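Local coordinates for extracellular solute-binding protein, family 1 (Bifidobacterium longum subsp. infantis, PDB 6FTH) that probably captures human milk oligosaccharides outside the cell and hands them to an ABC transporter for import, at residues Q72-T77 with A90-N95; M214-S219 with I255-K260. All blocks are in the same frame, centred on the assembly; numbering follows the deposited sequence.

Interaction 1 (Q72-T77 with A90-N95)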
ATOM      1  N   GLN A  72      -3.038 -19.095   3.265  1.00 23.90           N
ATOM      2  CA  GLN A  72      -3.578 -20.405   2.928  1.00 24.34           C
ATOM      3  C   GLN A  72      -4.467 -20.993   4.018  1.00 27.71           C
ATOM      4  O   GLN A  72      -5.289 -21.873   3.726  1.00 31.73           O
ATOM      5  CB  GLN A  72      -2.414 -21.370   2.684  1.00 23.85           C
ATOM      6  CG  GLN A  72      -1.696 -21.129   1.377  1.00 29.25           C
ATOM      7  CD  GLN A  72      -2.523 -21.573   0.157  1.00 39.66           C
ATOM      8  OE1 GLN A  72      -2.830 -20.767  -0.732  1.00 41.59           O
ATOM      9  NE2 GLN A  72      -2.879 -22.862   0.114  1.00 39.01           N
ATOM     10  N   GLN A  73      -4.330 -20.540   5.258  1.00 27.01           N
ATOM     11  CA  GLN A  73      -5.089 -21.099   6.368  1.00 25.00           C
ATOM     12  C   GLN A  73      -6.295 -20.262   6.762  1.00 27.17           C
ATOM     13  O   GLN A  73      -7.172 -20.781   7.460  1.00 26.68           O
ATOM     14  CB  GLN A  73      -4.194 -21.245   7.606  1.00 26.24           C
ATOM     15  CG  GLN A  73      -3.010 -22.181   7.438  1.00 31.88           C
ATOM     16  CD  GLN A  73      -2.006 -22.076   8.584  1.00 36.42           C
ATOM     17  OE1 GLN A  73      -2.230 -21.368   9.575  1.00 41.26           O
ATOM     18  NE2 GLN A  73      -0.888 -22.767   8.444  1.00 41.53           N
ATOM     19  N   LYS A  74      -6.376 -18.996   6.324  1.00 24.71           N
ATOM     20  CA  LYS A  74      -7.357 -18.077   6.897  1.00 22.81           C
ATOM     21  C   LYS A  74      -8.787 -18.547   6.654  1.00 26.96           C
ATOM     22  O   LYS A  74      -9.613 -18.551   7.575  1.00 23.50           O
ATOM     23  CB  LYS A  74      -7.166 -16.656   6.349  1.00 21.46           C
ATOM     24  CG  LYS A  74      -8.245 -15.693   6.850  1.00 26.22           C
ATOM     25  CD  LYS A  74      -7.835 -14.224   6.763  1.00 29.46           C
ATOM     26  CE  LYS A  74      -7.991 -13.663   5.385  1.00 33.39           C
ATOM     27  NZ  LYS A  74      -7.858 -12.177   5.391  1.00 27.95           N
ATOM     28  N   ASN A  75      -9.113 -18.914   5.412  1.00 25.36           N
ATOM     29  CA  ASN A  75     -10.498 -19.251   5.101  1.00 25.65           C
ATOM     30  C   ASN A  75     -10.944 -20.481   5.878  1.00 25.68           C
ATOM     31  O   ASN A  75     -12.024 -20.490   6.478  1.00 26.80           O
ATOM     32  CB  ASN A  75     -10.664 -19.463   3.599  1.00 27.18           C
ATOM     33  CG  ASN A  75     -10.521 -18.179   2.816  1.00 36.89           C
ATOM     34  OD1 ASN A  75     -10.528 -17.085   3.388  1.00 40.36           O
ATOM     35  ND2 ASN A  75     -10.400 -18.299   1.495  1.00 43.49           N
ATOM     36  N   ALA A  76     -10.101 -21.509   5.926  1.00 27.07           N
ATOM     37  CA  ALA A  76     -10.433 -22.704   6.694  1.00 28.21           C
ATOM     38  C   ALA A  76     -10.575 -22.386   8.177  1.00 28.04           C
ATOM     39  O   ALA A  76     -11.438 -22.945   8.864  1.00 28.82           O
ATOM     40  CB  ALA A  76      -9.353 -23.760   6.473  1.00 30.58           C
ATOM     41  N   THR A  77      -9.726 -21.491   8.693  1.00 27.39           N
ATOM     42  CA  THR A  77      -9.796 -21.123  10.107  1.00 25.08           C
ATOM     43  C   THR A  77     -11.119 -20.441  10.423  1.00 23.63           C
ATOM     44  O   THR A  77     -11.779 -20.762  11.418  1.00 27.81           O
ATOM     45  CB  THR A  77      -8.601 -20.220  10.459  1.00 27.53           C
ATOM     46  OG1 THR A  77      -7.376 -20.939  10.247  1.00 29.28           O
ATOM     47  CG2 THR A  77      -8.657 -19.760  11.909  1.00 28.69           C
ATOM     48  N   ALA A  90      -4.326 -10.462  11.176  1.00 13.91           N
ATOM     49  CA  ALA A  90      -4.995 -11.670  10.718  1.00 17.04           C
ATOM     50  C   ALA A  90      -6.289 -11.398   9.971  1.00 19.35           C
ATOM     51  O   ALA A  90      -6.488 -11.956   8.877  1.00 18.50           O
ATOM     52  CB  ALA A  90      -5.256 -12.585  11.924  1.00 17.13           C
ATOM     53  N   PHE A  91      -7.176 -10.574  10.528  1.00 15.55           N
ATOM     54  CA  PHE A  91      -8.534 -10.396  10.021  1.00 17.55           C
ATOM     55  C   PHE A  91      -8.823  -8.948   9.651  1.00 17.77           C
ATOM     56  O   PHE A  91      -8.624  -8.027  10.456  1.00 16.02           O
ATOM     57  CB  PHE A  91      -9.560 -10.881  11.042  1.00 16.22           C
ATOM     58  CG  PHE A  91      -9.375 -12.320  11.424  1.00 16.93           C
ATOM     59  CD1 PHE A  91      -9.580 -13.318  10.495  1.00 16.53           C
ATOM     60  CD2 PHE A  91      -9.027 -12.675  12.708  1.00 17.40           C
ATOM     61  CE1 PHE A  91      -9.380 -14.647  10.839  1.00 16.87           C
ATOM     62  CE2 PHE A  91      -8.842 -13.999  13.056  1.00 19.69           C
ATOM     63  CZ  PHE A  91      -9.036 -14.985  12.117  1.00 16.34           C
ATOM     64  N   PHE A  92      -9.296  -8.758   8.432  1.00 17.54           N
ATOM     65  CA  PHE A  92      -9.750  -7.463   7.975  1.00 18.55           C
ATOM     66  C   PHE A  92     -11.220  -7.292   8.303  1.00 18.76           C
ATOM     67  O   PHE A  92     -11.936  -8.275   8.553  1.00 18.76           O
ATOM     68  CB  PHE A  92      -9.574  -7.361   6.465  1.00 16.93           C
ATOM     69  CG  PHE A  92      -8.164  -7.186   6.040  1.00 18.43           C
ATOM     70  CD1 PHE A  92      -7.349  -8.285   5.829  1.00 20.31           C
ATOM     71  CD2 PHE A  92      -7.626  -5.919   5.874  1.00 19.38           C
ATOM     72  CE1 PHE A  92      -6.026  -8.116   5.451  1.00 20.72           C
ATOM     73  CE2 PHE A  92      -6.295  -5.755   5.493  1.00 18.81           C
ATOM     74  CZ  PHE A  92      -5.506  -6.848   5.290  1.00 19.13           C
ATOM     75  N   PRO A  93     -11.715  -6.054   8.289  1.00 16.87           N
ATOM     76  CA  PRO A  93     -13.146  -5.853   8.527  1.00 19.67           C
ATOM     77  C   PRO A  93     -14.017  -6.699   7.616  1.00 22.41           C
ATOM     78  O   PRO A  93     -15.014  -7.257   8.080  1.00 20.05           O
ATOM     79  CB  PRO A  93     -13.322  -4.352   8.273  1.00 18.90           C
ATOM     80  CG  PRO A  93     -11.983  -3.755   8.687  1.00 21.01           C
ATOM     81  CD  PRO A  93     -10.968  -4.783   8.239  1.00 19.77           C
ATOM     82  N   ALA A  94     -13.650  -6.823   6.340  1.00 21.27           N
ATOM     83  CA  ALA A  94     -14.450  -7.634   5.421  1.00 25.84           C
ATOM     84  C   ALA A  94     -14.540  -9.086   5.887  1.00 26.28           C
ATOM     85  O   ALA A  94     -15.575  -9.736   5.704  1.00 26.44           O
ATOM     86  CB  ALA A  94     -13.857  -7.566   4.013  1.00 23.86           C
ATOM     87  N   ASN A  95     -13.459  -9.623   6.473  1.00 22.73           N
ATOM     88  CA  ASN A  95     -13.489 -11.006   6.954  1.00 23.66           C
ATOM     89  C   ASN A  95     -14.452 -11.163   8.125  1.00 24.16           C
ATOM     90  O   ASN A  95     -15.229 -12.124   8.179  1.00 25.29           O
ATOM     91  CB  ASN A  95     -12.094 -11.458   7.389  1.00 21.84           C
ATOM     92  CG  ASN A  95     -11.058 -11.371   6.284  1.00 27.66           C
ATOM     93  OD1 ASN A  95      -9.942 -10.874   6.496  1.00 21.66           O
ATOM     94  ND2 ASN A  95     -11.402 -11.871   5.103  1.00 29.10           N
TER
HETATM   95  O   HOH W   1      -5.231 -11.823   5.851  1.00 24.62           O
HETATM   96  O   HOH W   2      -9.213 -11.069   2.734  1.00 41.84           O

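Interaction 2 (M214-S219 with I255-K260)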
ATOM      1  N   MET A 214       0.003   1.500 -14.720  1.00 10.43           N
ATOM      2  CA  MET A 214      -1.206   2.321 -14.844  1.00 12.11           C
ATOM      3  C   MET A 214      -1.199   3.517 -13.921  1.00 12.90           C
ATOM      4  O   MET A 214      -2.170   4.275 -13.885  1.00 11.32           O
ATOM      5  CB  MET A 214      -2.467   1.479 -14.657  1.00 13.86           C
ATOM      6  CG  MET A 214      -2.632   0.424 -15.723  1.00 18.79           C
ATOM      7  SD  MET A 214      -2.428   1.148 -17.348  1.00 26.56           S
ATOM      8  CE  MET A 214      -2.348  -0.289 -18.427  1.00 24.72           C
ATOM      9  N   LEU A 215      -0.124   3.735 -13.189  1.00 11.75           N
ATOM     10  CA  LEU A 215       0.045   5.029 -12.546  1.00 10.54           C
ATOM     11  C   LEU A 215       0.031   6.175 -13.555  1.00 11.58           C
ATOM     12  O   LEU A 215      -0.197   7.322 -13.157  1.00 11.05           O
ATOM     13  CB  LEU A 215       1.324   5.029 -11.727  1.00 11.28           C
ATOM     14  CG  LEU A 215       1.281   4.227 -10.436  1.00 11.15           C
ATOM     15  CD1 LEU A 215       2.690   4.010  -9.934  1.00 12.35           C
ATOM     16  CD2 LEU A 215       0.431   4.937  -9.367  1.00 12.68           C
ATOM     17  N   LEU A 216       0.256   5.908 -14.848  1.00 10.61           N
ATOM     18  CA  LEU A 216       0.107   6.953 -15.866  1.00 10.13           C
ATOM     19  C   LEU A 216      -1.338   7.425 -16.029  1.00 10.73           C
ATOM     20  O   LEU A 216      -1.566   8.448 -16.684  1.00 11.95           O
ATOM     21  CB  LEU A 216       0.696   6.523 -17.222  1.00 12.65           C
ATOM     22  CG  LEU A 216       2.224   6.528 -17.296  1.00 16.21           C
ATOM     23  CD1 LEU A 216       2.633   6.330 -18.748  1.00 16.83           C
ATOM     24  CD2 LEU A 216       2.842   7.799 -16.765  1.00 15.15           C
ATOM     25  N   LEU A 217      -2.315   6.730 -15.435  1.00 11.78           N
ATOM     26  CA  LEU A 217      -3.669   7.286 -15.431  1.00 11.08           C
ATOM     27  C   LEU A 217      -3.703   8.652 -14.767  1.00 11.12           C
ATOM     28  O   LEU A 217      -4.515   9.507 -15.139  1.00 10.82           O
ATOM     29  CB  LEU A 217      -4.637   6.355 -14.700  1.00  9.89           C
ATOM     30  CG  LEU A 217      -5.078   5.119 -15.479  1.00 12.41           C
ATOM     31  CD1 LEU A 217      -5.661   4.044 -14.571  1.00 14.87           C
ATOM     32  CD2 LEU A 217      -6.096   5.532 -16.549  1.00 12.97           C
ATOM     33  N   ASN A 218      -2.803   8.902 -13.813  1.00 10.02           N
ATOM     34  CA  ASN A 218      -2.773  10.212 -13.164  1.00  8.62           C
ATOM     35  C   ASN A 218      -2.448  11.327 -14.162  1.00 10.13           C
ATOM     36  O   ASN A 218      -2.910  12.472 -13.993  1.00  9.44           O
ATOM     37  CB  ASN A 218      -1.754  10.180 -12.020  1.00  9.54           C
ATOM     38  CG  ASN A 218      -2.218   9.306 -10.862  1.00  9.65           C
ATOM     39  OD1 ASN A 218      -3.182   9.631 -10.136  1.00  9.41           O
ATOM     40  ND2 ASN A 218      -1.542   8.177 -10.674  1.00 10.82           N
ATOM     41  N   SER A 219      -1.675  11.006 -15.203  1.00  9.98           N
ATOM     42  CA  SER A 219      -1.374  11.948 -16.282  1.00 11.55           C
ATOM     43  C   SER A 219      -2.631  12.447 -16.951  1.00 11.56           C
ATOM     44  O   SER A 219      -2.620  13.543 -17.526  1.00 12.82           O
ATOM     45  CB  SER A 219      -0.554  11.277 -17.389  1.00 10.78           C
ATOM     46  OG  SER A 219       0.685  10.831 -16.902  1.00 14.84           O
ATOM     47  N   ILE A 255      -2.824   2.976 -22.640  1.00 14.13           N
ATOM     48  CA  ILE A 255      -2.406   1.759 -23.330  1.00 13.26           C
ATOM     49  C   ILE A 255      -1.749   2.090 -24.670  1.00 13.64           C
ATOM     50  O   ILE A 255      -0.694   1.530 -25.019  1.00 13.42           O
ATOM     51  CB  ILE A 255      -3.605   0.808 -23.485  1.00 12.41           C
ATOM     52  CG1 ILE A 255      -3.988   0.217 -22.124  1.00 14.30           C
ATOM     53  CG2 ILE A 255      -3.242  -0.304 -24.468  1.00 14.97           C
ATOM     54  CD1 ILE A 255      -5.313  -0.507 -22.093  1.00 15.70           C
ATOM     55  N   LYS A 256      -2.334   3.013 -25.433  1.00 14.10           N
ATOM     56  CA  LYS A 256      -1.766   3.360 -26.731  1.00 14.49           C
ATOM     57  C   LYS A 256      -0.392   4.005 -26.570  1.00 15.87           C
ATOM     58  O   LYS A 256       0.515   3.745 -27.370  1.00 15.21           O
ATOM     59  CB  LYS A 256      -2.721   4.269 -27.493  1.00 15.90           C
ATOM     60  CG  LYS A 256      -3.954   3.527 -28.007  1.00 17.20           C
ATOM     61  CD  LYS A 256      -4.843   4.437 -28.848  1.00 19.47           C
ATOM     62  CE  LYS A 256      -4.344   4.539 -30.278  1.00 25.80           C
ATOM     63  NZ  LYS A 256      -5.338   5.224 -31.150  1.00 39.23           N
ATOM     64  N   TYR A 257      -0.223   4.844 -25.542  1.00 13.74           N
ATOM     65  CA  TYR A 257       1.074   5.470 -25.293  1.00 14.33           C
ATOM     66  C   TYR A 257       2.113   4.418 -24.971  1.00 13.90           C
ATOM     67  O   TYR A 257       3.220   4.434 -25.533  1.00 14.99           O
ATOM     68  CB  TYR A 257       0.951   6.501 -24.166  1.00 13.35           C
ATOM     69  CG  TYR A 257       2.223   7.258 -23.839  1.00 11.23           C
ATOM     70  CD1 TYR A 257       2.781   8.141 -24.747  1.00 13.98           C
ATOM     71  CD2 TYR A 257       2.828   7.114 -22.613  1.00 15.48           C
ATOM     72  CE1 TYR A 257       3.933   8.838 -24.443  1.00 13.65           C
ATOM     73  CE2 TYR A 257       3.969   7.814 -22.300  1.00 14.08           C
ATOM     74  CZ  TYR A 257       4.498   8.682 -23.208  1.00 15.43           C
ATOM     75  OH  TYR A 257       5.645   9.375 -22.886  1.00 15.62           O
ATOM     76  N   TYR A 258       1.776   3.490 -24.064  1.00 13.98           N
ATOM     77  CA  TYR A 258       2.710   2.409 -23.745  1.00 13.51           C
ATOM     78  C   TYR A 258       3.032   1.587 -24.978  1.00 15.58           C
ATOM     79  O   TYR A 258       4.182   1.178 -25.171  1.00 14.94           O
ATOM     80  CB  TYR A 258       2.187   1.507 -22.640  1.00 14.03           C
ATOM     81  CG  TYR A 258       2.502   2.022 -21.242  1.00 14.40           C
ATOM     82  CD1 TYR A 258       3.811   2.326 -20.861  1.00 13.48           C
ATOM     83  CD2 TYR A 258       1.493   2.219 -20.305  1.00 12.66           C
ATOM     84  CE1 TYR A 258       4.099   2.783 -19.576  1.00 15.39           C
ATOM     85  CE2 TYR A 258       1.775   2.679 -19.037  1.00 10.74           C
ATOM     86  CZ  TYR A 258       3.074   2.964 -18.673  1.00 13.25           C
ATOM     87  OH  TYR A 258       3.363   3.399 -17.410  1.00 13.07           O
ATOM     88  N   HIS A 259       2.042   1.333 -25.836  1.00 13.15           N
ATOM     89  CA  HIS A 259       2.366   0.541 -27.024  1.00 14.11           C
ATOM     90  C   HIS A 259       3.329   1.292 -27.936  1.00 15.82           C
ATOM     91  O   HIS A 259       4.236   0.687 -28.520  1.00 17.89           O
ATOM     92  CB  HIS A 259       1.119   0.124 -27.792  1.00 17.09           C
ATOM     93  CG  HIS A 259       1.440  -0.647 -29.033  1.00 19.08           C
ATOM     94  ND1 HIS A 259       2.157  -1.821 -29.001  1.00 19.97           N
ATOM     95  CD2 HIS A 259       1.213  -0.376 -30.339  1.00 18.53           C
ATOM     96  CE1 HIS A 259       2.331  -2.259 -30.238  1.00 21.28           C
ATOM     97  NE2 HIS A 259       1.770  -1.398 -31.066  1.00 19.89           N
ATOM     98  N   LYS A 260       3.166   2.606 -28.050  1.00 15.43           N
ATOM     99  CA  LYS A 260       4.100   3.397 -28.830  1.00 17.20           C
ATOM    100  C   LYS A 260       5.503   3.261 -28.260  1.00 20.51           C
ATOM    101  O   LYS A 260       6.455   2.948 -28.982  1.00 18.02           O
ATOM    102  CB  LYS A 260       3.654   4.860 -28.853  1.00 16.91           C
ATOM    103  CG  LYS A 260       4.530   5.744 -29.758  1.00 21.74           C
ATOM    104  CD  LYS A 260       4.128   7.213 -29.718  1.00 24.05           C
ATOM    105  CE  LYS A 260       4.841   7.994 -30.839  1.00 31.56           C
ATOM    106  NZ  LYS A 260       4.727   9.471 -30.690  1.00 37.02           N
TER

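Interaction 1 (Q72-T77 with A90-N95)
The carbonyl of A90 meets the aliphatic part of K74, with K74 CD 3.4 Å from A90 O. Water 1 ties the same carbonyl to the end of that lysine: it accepts from K74 NZ at 2.7 Å and donates to A90 O at 3.3 Å. W70 NE1 is a second donor to this oxygen. At F91 the contact is looser: ring atom CD1 lies 4.2 Å from K74 CD, and the ring chiefly packs among W70, F103 and L78. Segment 72-77 is part of the helix (67-80) of a beta-alpha-beta crossover that links parallel strands 59-66 and 86-88, with strand 29-36 between them, and 90-95 follows the second of these strands; this is the sheet order expected of one lobe of a type II solute-binding protein. F92 is the N-cap of helix 93-98 and turns the edge of its ring to the lysine, CD1 being 3.9 Å from K74 NZ. The ammonium lies near the ring plane, not over a face, so this is no cation-pi contact. Three residues on, N95 OD1 reaches back to accept from F92 N at 2.9 Å in a nearly straight bond (164°), the N3 side chain to N-cap N-H bond of a capping box, without its reciprocal half since phenylalanine has no side-chain acceptor. From the opposite face of the amide, K74 NZ donates to the same N95 OD1 at 2.7 Å, standing 37° out of the carbonyl plane. The lysine gets there because its otherwise extended chain bends at chi3 (80°), and it crosses the asparagine at about a right angle. With an alanine in place of N95, the K74 ammonium would probably lose this acceptor, and F92 N would be left without its side-chain cap.

Interaction 2 (M214-S219 with I255-K260)
L216 and Y258 meet at a slant, the leucine's CD1 resting by the phenol end of the tyrosine. CD1 is 3.4 Å from Y258 CZ and almost equally far from CE1 and CE2 on its two sides, so the methyl is centred on the long axis of the ring, at its CZ-OH end. L216 CG comes just as close, 3.3 Å from Y258 OH. Tight as this is, the hydroxyl is not spent on carbon alone, for it donates to the carbonyl of P213, just ahead of the loop segment. The same L216 CD1 meets Y257 differently, at the ring edge and near its plane, 3.9 Å from CD2; the Y257 hydroxyl points on to W173 O. One methyl thus sits in the corner formed by two tyrosines neighbouring in sequence. M214 starts off facing away from the helix, but its chain bends at chi2 (-49°) and brings CE back to within 4.1 Å of I255 CG1. All five side chains are buried, and they join the 3-10 turn at 214-216 to helix 249-263. Around them, helix 457-484 adds T478, W481 and M482, V254 packs on M214 and L216, and F296 of strand 292-297 lies against L216 and Y258.

How the interactions relate
Interaction 1 and interaction 2 share no helix or strand: their centres are 35 Å apart and their nearest atoms about 20 Å. Each sits beside a different sheet. For interaction 1 it is the one containing strands 59-66 and 86-88; for interaction 2 it is the one containing strand 292-297, consistent with the two lobes of such a binding protein. Interaction 1 is partly buried and polar, held by a lysine, an asparagine and bridging waters near a helix start. In interaction 2 all the touching residues are buried, and the segments are joined by apolar contact alone; its tyrosine hydroxyls find their bonds outside the pair.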